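Local coordinates for protein succinate dehydrogenase subunit A (PDB 6LUM) that probably oxidises succinate to fumarate using its bound FAD, as the flavoprotein subunit of succinate dehydrogenase, at residues T474-L479 with G524-K529; A467-E472 with G534-D539. One frame throughout, in Å; residues are numbered along the deposited sequence.

Contact 1 of 2, residues T474-L479 with G524-K529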
ATOM      1  N   THR D 474     -29.972 -61.352  -4.226  1.00 34.60           N
ATOM      2  CA  THR D 474     -29.661 -60.203  -5.064  1.00 34.60           C
ATOM      3  C   THR D 474     -28.230 -59.741  -4.848  1.00 34.60           C
ATOM      4  O   THR D 474     -27.543 -59.375  -5.806  1.00 34.60           O
ATOM      5  CB  THR D 474     -30.620 -59.058  -4.783  1.00 34.60           C
ATOM      6  OG1 THR D 474     -30.366 -58.539  -3.477  1.00 34.60           O
ATOM      7  CG2 THR D 474     -32.045 -59.544  -4.850  1.00 34.60           C
ATOM      8  N   LEU D 475     -27.756 -59.753  -3.604  1.00 30.31           N
ATOM      9  CA  LEU D 475     -26.382 -59.333  -3.365  1.00 30.31           C
ATOM     10  C   LEU D 475     -25.383 -60.316  -3.960  1.00 30.31           C
ATOM     11  O   LEU D 475     -24.341 -59.900  -4.475  1.00 30.31           O
ATOM     12  CB  LEU D 475     -26.148 -59.149  -1.872  1.00 30.31           C
ATOM     13  CG  LEU D 475     -26.782 -57.880  -1.316  1.00 30.31           C
ATOM     14  CD1 LEU D 475     -26.747 -57.896   0.178  1.00 30.31           C
ATOM     15  CD2 LEU D 475     -26.075 -56.663  -1.840  1.00 30.31           C
ATOM     16  N   LYS D 476     -25.688 -61.613  -3.941  1.00 33.71           N
ATOM     17  CA  LYS D 476     -24.803 -62.567  -4.599  1.00 33.71           C
ATOM     18  C   LYS D 476     -24.811 -62.376  -6.110  1.00 33.71           C
ATOM     19  O   LYS D 476     -23.761 -62.465  -6.763  1.00 33.71           O
ATOM     20  CB  LYS D 476     -25.206 -63.991  -4.231  1.00 33.71           C
ATOM     21  CG  LYS D 476     -25.019 -64.299  -2.764  1.00 33.71           C
ATOM     22  CD  LYS D 476     -24.832 -65.777  -2.520  1.00 33.71           C
ATOM     23  CE  LYS D 476     -24.310 -66.017  -1.120  1.00 33.71           C
ATOM     24  NZ  LYS D 476     -23.147 -65.142  -0.828  1.00 33.71           N
ATOM     25  N   GLN D 477     -25.989 -62.120  -6.683  1.00 35.64           N
ATOM     26  CA  GLN D 477     -26.071 -61.818  -8.106  1.00 35.64           C
ATOM     27  C   GLN D 477     -25.219 -60.609  -8.456  1.00 35.64           C
ATOM     28  O   GLN D 477     -24.482 -60.618  -9.448  1.00 35.64           O
ATOM     29  CB  GLN D 477     -27.525 -61.581  -8.501  1.00 35.64           C
ATOM     30  CG  GLN D 477     -27.712 -61.209  -9.949  1.00 35.64           C
ATOM     31  CD  GLN D 477     -27.529 -62.387 -10.869  1.00 35.64           C
ATOM     32  OE1 GLN D 477     -27.570 -63.536 -10.437  1.00 35.64           O
ATOM     33  NE2 GLN D 477     -27.325 -62.111 -12.147  1.00 35.64           N
ATOM     34  N   ALA D 478     -25.306 -59.553  -7.648  1.00 28.78           N
ATOM     35  CA  ALA D 478     -24.498 -58.371  -7.908  1.00 28.78           C
ATOM     36  C   ALA D 478     -23.014 -58.662  -7.753  1.00 28.78           C
ATOM     37  O   ALA D 478     -22.196 -58.073  -8.462  1.00 28.78           O
ATOM     38  CB  ALA D 478     -24.917 -57.229  -6.990  1.00 28.78           C
ATOM     39  N   LEU D 479     -22.642 -59.568  -6.850  1.00 28.78           N
ATOM     40  CA  LEU D 479     -21.233 -59.937  -6.728  1.00 28.78           C
ATOM     41  C   LEU D 479     -20.728 -60.623  -7.990  1.00 28.78           C
ATOM     42  O   LEU D 479     -19.638 -60.309  -8.486  1.00 28.78           O
ATOM     43  CB  LEU D 479     -21.016 -60.835  -5.519  1.00 28.78           C
ATOM     44  CG  LEU D 479     -20.414 -60.141  -4.307  1.00 28.78           C
ATOM     45  CD1 LEU D 479     -20.206 -61.140  -3.196  1.00 28.78           C
ATOM     46  CD2 LEU D 479     -19.114 -59.477  -4.686  1.00 28.78           C
ATOM     47  N   GLY D 524     -19.809 -55.552   2.118  1.00 20.90           N
ATOM     48  CA  GLY D 524     -20.266 -55.051   3.403  1.00 20.90           C
ATOM     49  C   GLY D 524     -21.746 -55.297   3.629  1.00 20.90           C
ATOM     50  O   GLY D 524     -22.159 -55.783   4.689  1.00 20.90           O
ATOM     51  N   ALA D 525     -22.571 -54.965   2.632  1.00 24.11           N
ATOM     52  CA  ALA D 525     -24.010 -55.149   2.756  1.00 24.11           C
ATOM     53  C   ALA D 525     -24.405 -56.611   2.813  1.00 24.11           C
ATOM     54  O   ALA D 525     -25.473 -56.928   3.338  1.00 24.11           O
ATOM     55  CB  ALA D 525     -24.729 -54.475   1.597  1.00 24.11           C
ATOM     56  N   LEU D 526     -23.591 -57.504   2.265  1.00 25.40           N
ATOM     57  CA  LEU D 526     -23.865 -58.926   2.395  1.00 25.40           C
ATOM     58  C   LEU D 526     -23.433 -59.448   3.752  1.00 25.40           C
ATOM     59  O   LEU D 526     -23.992 -60.429   4.246  1.00 25.40           O
ATOM     60  CB  LEU D 526     -23.161 -59.693   1.281  1.00 25.40           C
ATOM     61  CG  LEU D 526     -23.480 -61.169   1.116  1.00 25.40           C
ATOM     62  CD1 LEU D 526     -24.966 -61.380   1.139  1.00 25.40           C
ATOM     63  CD2 LEU D 526     -22.896 -61.659  -0.184  1.00 25.40           C
ATOM     64  N   ASN D 527     -22.440 -58.807   4.361  1.00 30.58           N
ATOM     65  CA  ASN D 527     -22.024 -59.191   5.703  1.00 30.58           C
ATOM     66  C   ASN D 527     -23.061 -58.788   6.743  1.00 30.58           C
ATOM     67  O   ASN D 527     -23.472 -59.609   7.565  1.00 30.58           O
ATOM     68  CB  ASN D 527     -20.672 -58.559   6.021  1.00 30.58           C
ATOM     69  CG  ASN D 527     -20.200 -58.868   7.413  1.00 30.58           C
ATOM     70  OD1 ASN D 527     -20.626 -59.842   8.030  1.00 30.58           O
ATOM     71  ND2 ASN D 527     -19.311 -58.035   7.924  1.00 30.58           N
ATOM     72  N   ARG D 528     -23.490 -57.529   6.729  1.00 29.81           N
ATOM     73  CA  ARG D 528     -24.368 -57.027   7.786  1.00 29.81           C
ATOM     74  C   ARG D 528     -25.770 -57.600   7.624  1.00 29.81           C
ATOM     75  O   ARG D 528     -26.542 -57.154   6.779  1.00 29.81           O
ATOM     76  CB  ARG D 528     -24.399 -55.506   7.771  1.00 29.81           C
ATOM     77  CG  ARG D 528     -25.093 -54.924   8.968  1.00 29.81           C
ATOM     78  CD  ARG D 528     -25.105 -53.422   8.949  1.00 29.81           C
ATOM     79  NE  ARG D 528     -23.798 -52.868   9.257  1.00 29.81           N
ATOM     80  CZ  ARG D 528     -23.317 -52.737  10.484  1.00 29.81           C
ATOM     81  NH1 ARG D 528     -24.037 -53.129  11.518  1.00 29.81           N
ATOM     82  NH2 ARG D 528     -22.120 -52.218  10.676  1.00 29.81           N
ATOM     83  N   LYS D 529     -26.119 -58.575   8.458  1.00 38.38           N
ATOM     84  CA  LYS D 529     -27.420 -59.243   8.389  1.00 38.38           C
ATOM     85  C   LYS D 529     -28.412 -58.617   9.367  1.00 38.38           C
ATOM     86  O   LYS D 529     -28.892 -59.255  10.299  1.00 38.38           O
ATOM     87  CB  LYS D 529     -27.265 -60.731   8.671  1.00 38.38           C
ATOM     88  CG  LYS D 529     -26.065 -61.378   8.036  1.00 38.38           C
ATOM     89  CD  LYS D 529     -25.998 -62.845   8.397  1.00 38.38           C
ATOM     90  CE  LYS D 529     -24.917 -63.550   7.612  1.00 38.38           C
ATOM     91  NZ  LYS D 529     -25.104 -63.366   6.152  1.00 38.38           N
TER

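Contact 2 of 2, residues A467-E472 with G534-D539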
ATOM      1  N   ALA D 467     -29.747 -51.865  -3.940  1.00 27.31           N
ATOM      2  CA  ALA D 467     -30.497 -50.623  -3.810  1.00 27.31           C
ATOM      3  C   ALA D 467     -31.405 -50.718  -2.596  1.00 27.31           C
ATOM      4  O   ALA D 467     -31.229 -51.614  -1.772  1.00 27.31           O
ATOM      5  CB  ALA D 467     -31.310 -50.329  -5.065  1.00 27.31           C
ATOM      6  N   VAL D 468     -32.367 -49.805  -2.481  1.00 29.21           N
ATOM      7  CA  VAL D 468     -33.140 -49.563  -1.265  1.00 29.21           C
ATOM      8  C   VAL D 468     -33.457 -50.840  -0.499  1.00 29.21           C
ATOM      9  O   VAL D 468     -33.340 -50.874   0.730  1.00 29.21           O
ATOM     10  CB  VAL D 468     -34.430 -48.801  -1.600  1.00 29.21           C
ATOM     11  CG1 VAL D 468     -35.341 -48.778  -0.408  1.00 29.21           C
ATOM     12  CG2 VAL D 468     -34.104 -47.394  -2.027  1.00 29.21           C
ATOM     13  N   PHE D 469     -33.838 -51.904  -1.198  1.00 36.56           N
ATOM     14  CA  PHE D 469     -34.092 -53.193  -0.568  1.00 36.56           C
ATOM     15  C   PHE D 469     -33.088 -54.216  -1.072  1.00 36.56           C
ATOM     16  O   PHE D 469     -32.926 -54.389  -2.283  1.00 36.56           O
ATOM     17  CB  PHE D 469     -35.517 -53.672  -0.836  1.00 36.56           C
ATOM     18  CG  PHE D 469     -36.500 -53.244   0.212  1.00 36.56           C
ATOM     19  CD1 PHE D 469     -37.537 -52.388  -0.102  1.00 36.56           C
ATOM     20  CD2 PHE D 469     -36.377 -53.686   1.515  1.00 36.56           C
ATOM     21  CE1 PHE D 469     -38.435 -51.991   0.863  1.00 36.56           C
ATOM     22  CE2 PHE D 469     -37.273 -53.291   2.482  1.00 36.56           C
ATOM     23  CZ  PHE D 469     -38.303 -52.445   2.156  1.00 36.56           C
ATOM     24  N   ARG D 470     -32.432 -54.904  -0.144  1.00 27.42           N
ATOM     25  CA  ARG D 470     -31.376 -55.848  -0.466  1.00 27.42           C
ATOM     26  C   ARG D 470     -31.747 -57.222   0.058  1.00 27.42           C
ATOM     27  O   ARG D 470     -32.470 -57.341   1.047  1.00 27.42           O
ATOM     28  CB  ARG D 470     -30.041 -55.406   0.127  1.00 27.42           C
ATOM     29  CG  ARG D 470     -29.707 -53.981  -0.193  1.00 27.42           C
ATOM     30  CD  ARG D 470     -28.601 -53.456   0.655  1.00 27.42           C
ATOM     31  NE  ARG D 470     -28.679 -52.012   0.763  1.00 27.42           N
ATOM     32  CZ  ARG D 470     -27.625 -51.213   0.769  1.00 27.42           C
ATOM     33  NH1 ARG D 470     -26.413 -51.717   0.662  1.00 27.42           N
ATOM     34  NH2 ARG D 470     -27.781 -49.908   0.870  1.00 27.42           N
ATOM     35  N   THR D 471     -31.270 -58.254  -0.619  1.00 35.84           N
ATOM     36  CA  THR D 471     -31.504 -59.631  -0.228  1.00 35.84           C
ATOM     37  C   THR D 471     -30.205 -60.399  -0.431  1.00 35.84           C
ATOM     38  O   THR D 471     -29.275 -59.919  -1.085  1.00 35.84           O
ATOM     39  CB  THR D 471     -32.656 -60.233  -1.042  1.00 35.84           C
ATOM     40  OG1 THR D 471     -33.746 -59.308  -1.065  1.00 35.84           O
ATOM     41  CG2 THR D 471     -33.152 -61.519  -0.422  1.00 35.84           C
ATOM     42  N   GLU D 472     -30.126 -61.607   0.123  1.00 39.72           N
ATOM     43  CA  GLU D 472     -28.911 -62.388  -0.058  1.00 39.72           C
ATOM     44  C   GLU D 472     -28.737 -62.809  -1.509  1.00 39.72           C
ATOM     45  O   GLU D 472     -27.632 -62.725  -2.053  1.00 39.72           O
ATOM     46  CB  GLU D 472     -28.922 -63.609   0.853  1.00 39.72           C
ATOM     47  CG  GLU D 472     -27.642 -64.414   0.765  1.00 39.72           C
ATOM     48  CD  GLU D 472     -27.282 -65.085   2.068  1.00 39.72           C
ATOM     49  OE1 GLU D 472     -27.698 -64.587   3.132  1.00 39.72           O
ATOM     50  OE2 GLU D 472     -26.575 -66.112   2.029  1.00 39.72           O
ATOM     51  N   GLY D 534     -29.933 -46.677   6.642  1.00 27.02           N
ATOM     52  CA  GLY D 534     -30.042 -46.746   5.197  1.00 27.02           C
ATOM     53  C   GLY D 534     -29.962 -48.146   4.634  1.00 27.02           C
ATOM     54  O   GLY D 534     -30.443 -48.384   3.524  1.00 27.02           O
ATOM     55  N   HIS D 535     -29.372 -49.078   5.371  1.00 24.19           N
ATOM     56  CA  HIS D 535     -29.204 -50.448   4.912  1.00 24.19           C
ATOM     57  C   HIS D 535     -30.387 -51.275   5.390  1.00 24.19           C
ATOM     58  O   HIS D 535     -30.493 -51.588   6.575  1.00 24.19           O
ATOM     59  CB  HIS D 535     -27.886 -51.015   5.425  1.00 24.19           C
ATOM     60  CG  HIS D 535     -27.778 -52.498   5.312  1.00 24.19           C
ATOM     61  ND1 HIS D 535     -28.156 -53.348   6.323  1.00 24.19           N
ATOM     62  CD2 HIS D 535     -27.327 -53.284   4.311  1.00 24.19           C
ATOM     63  CE1 HIS D 535     -27.951 -54.595   5.948  1.00 24.19           C
ATOM     64  NE2 HIS D 535     -27.450 -54.585   4.729  1.00 24.19           N
ATOM     65  N   ALA D 536     -31.275 -51.629   4.474  1.00 29.09           N
ATOM     66  CA  ALA D 536     -32.412 -52.482   4.774  1.00 29.09           C
ATOM     67  C   ALA D 536     -32.249 -53.814   4.067  1.00 29.09           C
ATOM     68  O   ALA D 536     -31.748 -53.870   2.945  1.00 29.09           O
ATOM     69  CB  ALA D 536     -33.720 -51.829   4.339  1.00 29.09           C
ATOM     70  N   ARG D 537     -32.674 -54.887   4.722  1.00 34.09           N
ATOM     71  CA  ARG D 537     -32.575 -56.221   4.147  1.00 34.09           C
ATOM     72  C   ARG D 537     -33.882 -56.954   4.378  1.00 34.09           C
ATOM     73  O   ARG D 537     -34.318 -57.102   5.521  1.00 34.09           O
ATOM     74  CB  ARG D 537     -31.407 -56.999   4.749  1.00 34.09           C
ATOM     75  CG  ARG D 537     -30.081 -56.596   4.166  1.00 34.09           C
ATOM     76  CD  ARG D 537     -29.021 -57.633   4.398  1.00 34.09           C
ATOM     77  NE  ARG D 537     -29.464 -58.966   4.030  1.00 34.09           N
ATOM     78  CZ  ARG D 537     -28.642 -59.991   3.864  1.00 34.09           C
ATOM     79  NH1 ARG D 537     -29.118 -61.176   3.536  1.00 34.09           N
ATOM     80  NH2 ARG D 537     -27.343 -59.829   4.028  1.00 34.09           N
ATOM     81  N   GLU D 538     -34.503 -57.410   3.290  1.00 46.88           N
ATOM     82  CA  GLU D 538     -35.736 -58.177   3.393  1.00 46.88           C
ATOM     83  C   GLU D 538     -35.519 -59.530   4.048  1.00 46.88           C
ATOM     84  O   GLU D 538     -36.491 -60.155   4.484  1.00 46.88           O
ATOM     85  CB  GLU D 538     -36.348 -58.383   2.013  1.00 46.88           C
ATOM     86  CG  GLU D 538     -36.553 -57.113   1.227  1.00 46.88           C
ATOM     87  CD  GLU D 538     -37.133 -57.380  -0.145  1.00 46.88           C
ATOM     88  OE1 GLU D 538     -36.357 -57.426  -1.122  1.00 46.88           O
ATOM     89  OE2 GLU D 538     -38.366 -57.550  -0.248  1.00 46.88           O
ATOM     90  N   ASP D 539     -34.278 -60.004   4.117  1.00 46.71           N
ATOM     91  CA  ASP D 539     -34.027 -61.305   4.719  1.00 46.71           C
ATOM     92  C   ASP D 539     -34.029 -61.231   6.241  1.00 46.71           C
ATOM     93  O   ASP D 539     -34.440 -62.188   6.906  1.00 46.71           O
ATOM     94  CB  ASP D 539     -32.702 -61.861   4.207  1.00 46.71           C
ATOM     95  CG  ASP D 539     -32.669 -63.370   4.209  1.00 46.71           C
ATOM     96  OD1 ASP D 539     -33.570 -63.985   4.816  1.00 46.71           O
ATOM     97  OD2 ASP D 539     -31.751 -63.945   3.591  1.00 46.71           O
TER

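Contact 1 of 2, residues T474-L479 with G524-K529
L475 and L526 face each other where helix 472-488 packs on the C-terminal end of helix 503-527. Both segments fall within the C-terminal region of the fumarate reductase flavoprotein family. The CA atoms of L475 and L526 lie 6.3 Å apart. Both side chains leave the backbone toward the other helix. L526 works as a fork. Its CG is anti to the backbone N (chi1 -171°), which carries the branch toward helix 472-488; its two methyls then meet different partners. L526 CD1 rests against L475 CB at 3.9 Å. L526 CD2 meets L479 CD1 at 4.1 Å, the two side chains passing at a slant. L475 also extends past L526. L475 CD1 lies 3.5 Å from A525 O and 4.2 Å from A525 CB. K476 comes in from the flank and crosses L526 at about a right angle. A bend at its last torsion (chi4 -49°) brings K476 NZ to 3.6 Å from L526 CD2. This is packing of the lysine end on a methyl. V522 of helix 503-527 also touches L475 and L479. With an alanine at L526, both methyls would be gone, which would probably leave a gap between the helices, with L475 and L479 lacking the partner they close on. No hydrogen bond joins the two segments. The contact therefore relies on apolar packing and the fit of leucine branches, with the charge of K476 kept at its exposed margin.

Contact 2 of 2, residues A467-E472 with G534-D539
R470 and R537 form a lone beta bridge between two loops that contain no regular strand. Their CA atoms are 4.8 Å apart. R470 uses both its backbone polar groups. Its N gives a weak hydrogen bond to A536 O at 3.3 Å, while its O accepts E538 N at 3.0 Å. The second bond has a C=O...N angle of 173°, so the donor lies almost in line with the carbonyl. CA of R537 adds a CA-H...O contact to the same oxygen. The R470 side chain runs extended from CG to NE. It crosses H535 obliquely, and CD2 of the imidazole lies over one face of its guanidinium. The bonding pattern is that of a parallel bridge, and the two segments run 34° apart. It ties the loop ahead of helix 472-488 to the loop that follows helix 503-527. F469 and E538 also pack together, their side chains at about a right angle, with E538 CG near ring atom CD2. V295 and L296 of helix 287-299 touch the F469 side chain. At the other end, E472, R537 and D539 form a salt-bridge network. E472 OE1 approaches the R537 guanidinium at its edge, in plane, in a long salt bridge of 3.7 Å to NH1. A similarly long salt bridge, 3.8 Å, joins R537 NH1 to D539 OD2. The two carboxylates come close, and the shared arginine, near both, probably eases their repulsion.

Overall arrangement
Both contacts are partly buried and lie on the same side of the chain centre, their own centres about 9 Å apart. Contact 1 is nested within the chain loop that contact 2 closes. It joins two helices through leucine packing. Contact 2 joins the loops next to those same helices, using backbone bonds and charged side chains. Its buried arginines and histidine contrast with E538 at the exposed rim, while contact 1 has K476 at its exposed margin. The two contacts touch directly. H535 NE2 makes a weak hydrogen bond to A525 O, R470 packs on A525, and R537 packs on L526, so the end of helix 503-527 belongs to both neighbourhoods.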